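PDB 2EPG: hypothetical protein TTHA1785 from Thermus thermophilus, which probably joins RNA ends in a GTP- and manganese-dependent reaction as an RtcB-type RNA ligase. Local coordinates for residues L160-G163 with A164-V168; F303-A306 with N307-L310; E369-E372 with E373-R376. All coordinates share one frame; numbering follows the deposited sequence.

Contact 1 (L160-G163 with A164-V168); sequences LKEG and AGWLV
Between E162 and W166 the chain passes from one helix to the next with G163 as the hinge: helix 153-162 stops at E162, and helix 164-169 follows. G163 has a positive phi (81°), in a conformation where a beta carbon would collide with E162 O and A164 N, so only glycine fits comfortably here. Its carbonyl oxygen receives the amide of W166 in an i to i+3 bond, with W166 N 3.1 Å from G163 O and the donor well above the carbonyl plane. A water lies 3.0 Å from E162 O and may bridge to G165 N, but this bridge is doubtful because the water sits implausibly close to that nitrogen.

The side chains that meet are E162 and W166, which cross at about a right angle. E162 has CG anti to the backbone N (chi1 -175°) and is extended beyond it, which carries the carboxylate across the hinge. There E162 OE2 lies at the edge of the indole, near its plane, 3.2 Å from W166 CD1, while E162 OE1 comes within 3.4 Å of W166 CA. The carboxylate is turned 73° against the ring. OE1 also forms a salt bridge with K169, the indole NE1 is hydrogen-bonded to E158, and R170 makes a cation-pi contact with the ring.

Within this tight connection between two helices, W166 packs back on E155 and I159 of helix 153-162, whereas L160, A164, L167 and V168 all turn side chains onto the long helix 288-321.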
# COMPACT_ATOMS: atom_id res chain seq x y z
N LEU A 160 6.52 -15.88 -7.53
CA LEU A 160 5.37 -15.83 -6.63
C LEU A 160 5.71 -16.27 -5.22
O LEU A 160 5.06 -15.86 -4.25
CB LEU A 160 4.22 -16.68 -7.16
CG LEU A 160 3.66 -16.35 -8.55
CD1 LEU A 160 2.38 -17.18 -8.78
CD2 LEU A 160 3.35 -14.88 -8.66
N LYS A 161 6.73 -17.11 -5.09
CA LYS A 161 7.13 -17.63 -3.79
C LYS A 161 8.21 -16.81 -3.11
O LYS A 161 8.18 -16.62 -1.89
CB LYS A 161 7.66 -19.06 -3.93
CG LYS A 161 6.62 -20.10 -4.31
CD LYS A 161 7.24 -21.48 -4.58
CE LYS A 161 8.17 -21.43 -5.80
NZ LYS A 161 8.76 -22.75 -6.15
N GLU A 162 9.16 -16.33 -3.91
CA GLU A 162 10.30 -15.61 -3.38
C GLU A 162 10.19 -14.09 -3.33
O GLU A 162 10.89 -13.45 -2.55
CB GLU A 162 11.57 -16.02 -4.15
CG GLU A 162 12.89 -15.43 -3.60
CD GLU A 162 14.13 -15.95 -4.32
OE1 GLU A 162 15.21 -15.31 -4.23
OE2 GLU A 162 14.04 -17.02 -4.96
N GLY A 163 9.32 -13.50 -4.15
CA GLY A 163 9.18 -12.05 -4.13
C GLY A 163 10.22 -11.25 -4.90
O GLY A 163 10.88 -11.77 -5.80
N ALA A 164 10.35 -9.98 -4.53
CA ALA A 164 11.27 -9.06 -5.20
C ALA A 164 12.71 -9.55 -5.20
O ALA A 164 13.45 -9.30 -6.15
CB ALA A 164 11.19 -7.66 -4.57
N GLY A 165 13.11 -10.22 -4.12
CA GLY A 165 14.47 -10.73 -4.03
C GLY A 165 14.88 -11.64 -5.18
O GLY A 165 16.05 -11.65 -5.53
N TRP A 166 13.95 -12.40 -5.75
CA TRP A 166 14.27 -13.30 -6.87
C TRP A 166 14.85 -12.48 -8.01
O TRP A 166 15.88 -12.84 -8.58
CB TRP A 166 13.02 -14.03 -7.38
CG TRP A 166 13.29 -15.18 -8.36
CD1 TRP A 166 13.41 -16.51 -8.05
CD2 TRP A 166 13.46 -15.08 -9.79
NE1 TRP A 166 13.64 -17.24 -9.19
CE2 TRP A 166 13.68 -16.39 -10.27
CE3 TRP A 166 13.46 -14.02 -10.70
CZ2 TRP A 166 13.88 -16.67 -11.63
CZ3 TRP A 166 13.67 -14.29 -12.05
CH2 TRP A 166 13.88 -15.61 -12.50
N LEU A 167 14.18 -11.38 -8.33
CA LEU A 167 14.61 -10.49 -9.40
C LEU A 167 15.93 -9.79 -9.09
O LEU A 167 16.78 -9.65 -9.97
CB LEU A 167 13.53 -9.44 -9.67
CG LEU A 167 12.24 -9.90 -10.35
CD1 LEU A 167 11.23 -8.75 -10.36
CD2 LEU A 167 12.55 -10.33 -11.78
N VAL A 168 16.11 -9.34 -7.85
CA VAL A 168 17.34 -8.67 -7.48
C VAL A 168 18.54 -9.60 -7.63
O VAL A 168 19.59 -9.20 -8.13
CB VAL A 168 17.28 -8.18 -6.01
CG1 VAL A 168 18.66 -7.65 -5.58
CG2 VAL A 168 16.23 -7.11 -5.88
O HOH W 1 12.06 -10.72 -1.89

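Contact 2 (F303-A306 with N307-L310)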
# COMPACT_ATOMS: atom_id res chain seq x y z
N PHE A 303 4.13 -11.13 -6.12
CA PHE A 303 4.15 -10.77 -7.52
C PHE A 303 4.14 -9.25 -7.63
O PHE A 303 4.89 -8.66 -8.41
CB PHE A 303 2.92 -11.35 -8.24
CG PHE A 303 2.85 -11.00 -9.70
CD1 PHE A 303 3.77 -11.53 -10.59
CD2 PHE A 303 1.88 -10.13 -10.18
CE1 PHE A 303 3.73 -11.21 -11.95
CE2 PHE A 303 1.83 -9.80 -11.53
CZ PHE A 303 2.76 -10.34 -12.41
N ALA A 304 3.31 -8.61 -6.82
CA ALA A 304 3.24 -7.15 -6.83
C ALA A 304 4.59 -6.58 -6.38
O ALA A 304 5.07 -5.59 -6.94
CB ALA A 304 2.10 -6.64 -5.91
N PHE A 305 5.21 -7.18 -5.37
CA PHE A 305 6.51 -6.68 -4.94
C PHE A 305 7.51 -6.75 -6.10
O PHE A 305 8.27 -5.82 -6.33
CB PHE A 305 7.04 -7.50 -3.75
CG PHE A 305 6.51 -7.05 -2.40
CD1 PHE A 305 6.07 -7.99 -1.47
CD2 PHE A 305 6.49 -5.70 -2.06
CE1 PHE A 305 5.61 -7.59 -0.22
CE2 PHE A 305 6.03 -5.29 -0.81
CZ PHE A 305 5.59 -6.24 0.11
N ALA A 306 7.50 -7.87 -6.83
CA ALA A 306 8.41 -8.08 -7.96
C ALA A 306 8.14 -7.12 -9.08
O ALA A 306 9.06 -6.64 -9.75
CB ALA A 306 8.30 -9.51 -8.46
N ASN A 307 6.87 -6.85 -9.31
CA ASN A 307 6.47 -5.93 -10.36
C ASN A 307 7.06 -4.54 -10.12
O ASN A 307 7.56 -3.89 -11.05
CB ASN A 307 4.94 -5.85 -10.42
CG ASN A 307 4.47 -5.02 -11.59
OD1 ASN A 307 4.98 -5.16 -12.70
ND2 ASN A 307 3.48 -4.16 -11.36
N ARG A 308 7.00 -4.06 -8.87
CA ARG A 308 7.54 -2.75 -8.57
C ARG A 308 9.07 -2.79 -8.66
O ARG A 308 9.70 -1.84 -9.11
CB ARG A 308 7.08 -2.28 -7.18
CG ARG A 308 5.58 -1.95 -7.12
CD ARG A 308 5.20 -1.11 -5.89
NE ARG A 308 5.27 -1.84 -4.62
CZ ARG A 308 4.26 -2.50 -4.07
NH1 ARG A 308 4.43 -3.12 -2.92
NH2 ARG A 308 3.07 -2.56 -4.67
N GLN A 309 9.66 -3.91 -8.24
CA GLN A 309 11.10 -4.05 -8.31
C GLN A 309 11.54 -3.96 -9.77
O GLN A 309 12.51 -3.27 -10.08
CB GLN A 309 11.54 -5.39 -7.71
CG GLN A 309 13.04 -5.67 -7.84
CD GLN A 309 13.91 -4.66 -7.06
OE1 GLN A 309 13.62 -4.33 -5.91
NE2 GLN A 309 14.97 -4.19 -7.69
N LEU A 310 10.81 -4.62 -10.67
CA LEU A 310 11.16 -4.62 -12.10
C LEU A 310 11.04 -3.22 -12.67
O LEU A 310 11.90 -2.77 -13.41
CB LEU A 310 10.24 -5.55 -12.92
CG LEU A 310 10.90 -6.55 -13.89
CD1 LEU A 310 9.88 -7.01 -14.94
CD2 LEU A 310 12.11 -5.93 -14.58
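F305 and R308, three residues apart on one helix, send their side chains past each other at an oblique angle, the guanidinium turned 81° against the phenyl ring. R308 NH1, 3.4 Å from both F305 CD2 and F305 CE2, meets the ring obliquely, and no stack forms. Bent at chi3 (-71°), the arginine chain folds back along the helix, which puts one guanidinium face over A304 O, 4.2 Å from the plane and toward its rim. The polar end is held from outside: NH1 forms a salt bridge with D336, and NH2 donates to the carbonyls of T247 and N108, which probably offsets the buried charge and limits rotation of the guanidinium.

Behind runs regular i to i+4 bonding, from N307 N to F303 O (2.8 Å) through L310 N to A306 O (2.8 Å).

The side-chain amides of N307 and Q309 bind G208 and R112 respectively. The A304 side chain is about 6 Å from that of D106, a predicted manganese ligand, so this turn probably backs the metal site. It meets helices 153-162 and 164-169 through F303, A306 and Q309, helix 250-265 through F303 and N307, and strand 332-347 through R308.

Contact 3 (E369-E372 with E373-R376)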
# COMPACT_ATOMS: atom_id res chain seq x y z
N GLU A 369 11.43 -4.94 12.75
CA GLU A 369 11.07 -5.10 11.34
C GLU A 369 11.39 -3.84 10.53
O GLU A 369 11.17 -3.82 9.33
CB GLU A 369 9.57 -5.39 11.20
CG GLU A 369 9.22 -6.57 10.32
CD GLU A 369 8.65 -7.72 11.14
OE1 GLU A 369 9.41 -8.31 11.93
OE2 GLU A 369 7.44 -8.02 10.99
N VAL A 370 11.88 -2.79 11.19
CA VAL A 370 12.23 -1.56 10.49
C VAL A 370 13.72 -1.53 10.21
O VAL A 370 14.53 -1.83 11.09
CB VAL A 370 11.84 -0.30 11.33
CG1 VAL A 370 12.38 0.96 10.67
CG2 VAL A 370 10.33 -0.21 11.45
N PRO A 371 14.12 -1.17 8.98
CA PRO A 371 15.55 -1.13 8.67
C PRO A 371 16.28 -0.29 9.71
O PRO A 371 15.81 0.78 10.11
CB PRO A 371 15.58 -0.49 7.29
CG PRO A 371 14.34 -1.00 6.67
CD PRO A 371 13.31 -0.88 7.78
N GLU A 372 17.43 -0.79 10.15
CA GLU A 372 18.26 -0.14 11.15
C GLU A 372 18.50 1.33 10.83
O GLU A 372 18.54 2.17 11.73
CB GLU A 372 19.60 -0.87 11.24
CG GLU A 372 20.40 -0.52 12.46
CD GLU A 372 21.68 -1.34 12.55
OE1 GLU A 372 21.63 -2.56 12.26
OE2 GLU A 372 22.73 -0.75 12.91
N GLU A 373 18.68 1.62 9.55
CA GLU A 373 18.93 2.99 9.11
C GLU A 373 17.82 3.94 9.54
O GLU A 373 18.05 5.14 9.74
CB GLU A 373 19.03 3.06 7.58
CG GLU A 373 20.25 2.43 6.94
CD GLU A 373 20.12 0.93 6.71
OE1 GLU A 373 20.88 0.40 5.87
OE2 GLU A 373 19.28 0.28 7.38
N TYR A 374 16.61 3.40 9.66
CA TYR A 374 15.42 4.17 9.99
C TYR A 374 14.84 3.89 11.36
O TYR A 374 13.92 4.57 11.79
CB TYR A 374 14.31 3.84 8.99
CG TYR A 374 14.68 3.93 7.52
CD1 TYR A 374 13.97 3.19 6.57
CD2 TYR A 374 15.67 4.81 7.08
CE1 TYR A 374 14.23 3.33 5.22
CE2 TYR A 374 15.93 4.96 5.72
CZ TYR A 374 15.20 4.22 4.80
OH TYR A 374 15.42 4.38 3.46
N ARG A 375 15.37 2.86 12.02
CA ARG A 375 14.84 2.41 13.29
C ARG A 375 14.66 3.47 14.37
O ARG A 375 13.72 3.40 15.15
CB ARG A 375 15.69 1.23 13.81
CG ARG A 375 15.00 0.43 14.93
CD ARG A 375 15.68 -0.92 15.16
NE ARG A 375 15.70 -1.74 13.94
CZ ARG A 375 16.59 -2.69 13.68
NH1 ARG A 375 16.52 -3.38 12.54
NH2 ARG A 375 17.56 -2.96 14.54
N ARG A 376 15.54 4.47 14.40
CA ARG A 376 15.41 5.52 15.39
C ARG A 376 14.25 6.46 15.12
O ARG A 376 13.67 7.01 16.05
CB ARG A 376 16.70 6.37 15.47
CG ARG A 376 17.90 5.63 16.03
CD ARG A 376 19.17 6.47 15.95
NE ARG A 376 20.34 5.66 16.30
CZ ARG A 376 21.60 6.03 16.11
NH1 ARG A 376 22.59 5.21 16.46
NH2 ARG A 376 21.88 7.21 15.56
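Hydrogen bonds from the R375 side chain to the V370 backbone bring the two ends of this turn together. NE and NH1 grip a single atom side-on: V370 O is 3.1 Å from R375 NE and 2.9 Å from R375 NH1, at the guanidinium edge, 10° out of the plane. R375 reaches it with CG anti to the backbone N (chi1 -164°) and a bend at chi3, which lays one guanidinium face over E372 CA.

Backbone bonds close the turn beneath. P371 O accepts from Y374 N at 2.8 Å, the donor standing above the carbonyl plane, which makes P371 to Y374 a beta turn of type I/III; R375 N adds only weak bonds to P371 O and E372 O.

Apolar contacts fill the inner side. V370 CG1 meets Y374 CB at 3.9 Å, the side chains crossing at about a right angle, and P371 CB approaches Y374 CD1 obliquely at 4.1 Å. The tyrosine hydroxyl is hydrogen-bonded to L334 O and its ring meets F234 edge-to-face, which ties the loop between strands 360-361 and 380-383 to strand 332-347 and helix 228-234.

Charges lie round the outside. E373 pairs with R179, while E372 OE1 stays 4.7 Å from R375 NH2, where any attraction is probably weak. With a leucine at R375, V370 O would lose both these donors, and the turn would probably be held less firmly. Chemically, one neutral carbonyl takes two N-H groups of a cationic side chain, beside apolar contacts of V370 and P371 with Y374.

All three contacts are local, each formed within one continuous stretch, so none encloses a long loop, and in chain order they follow in series without nesting or crossing. Contact 1 closes the turn joining helices 153-162 and 164-169. Contact 2 comes next, midway along helix 288-321, and packs directly against it: L167 CD1 lies 3.1 Å from A306 O, and L160 CD2 lies 3.6 Å from F303 CB, bringing the two short helices against the long one. Contact 3 closes a turn in the loop between strands 360-361 and 380-383. It stands apart, its centre about 22 Å from either of the others, although R308 and Y374 both reach strand 332-347.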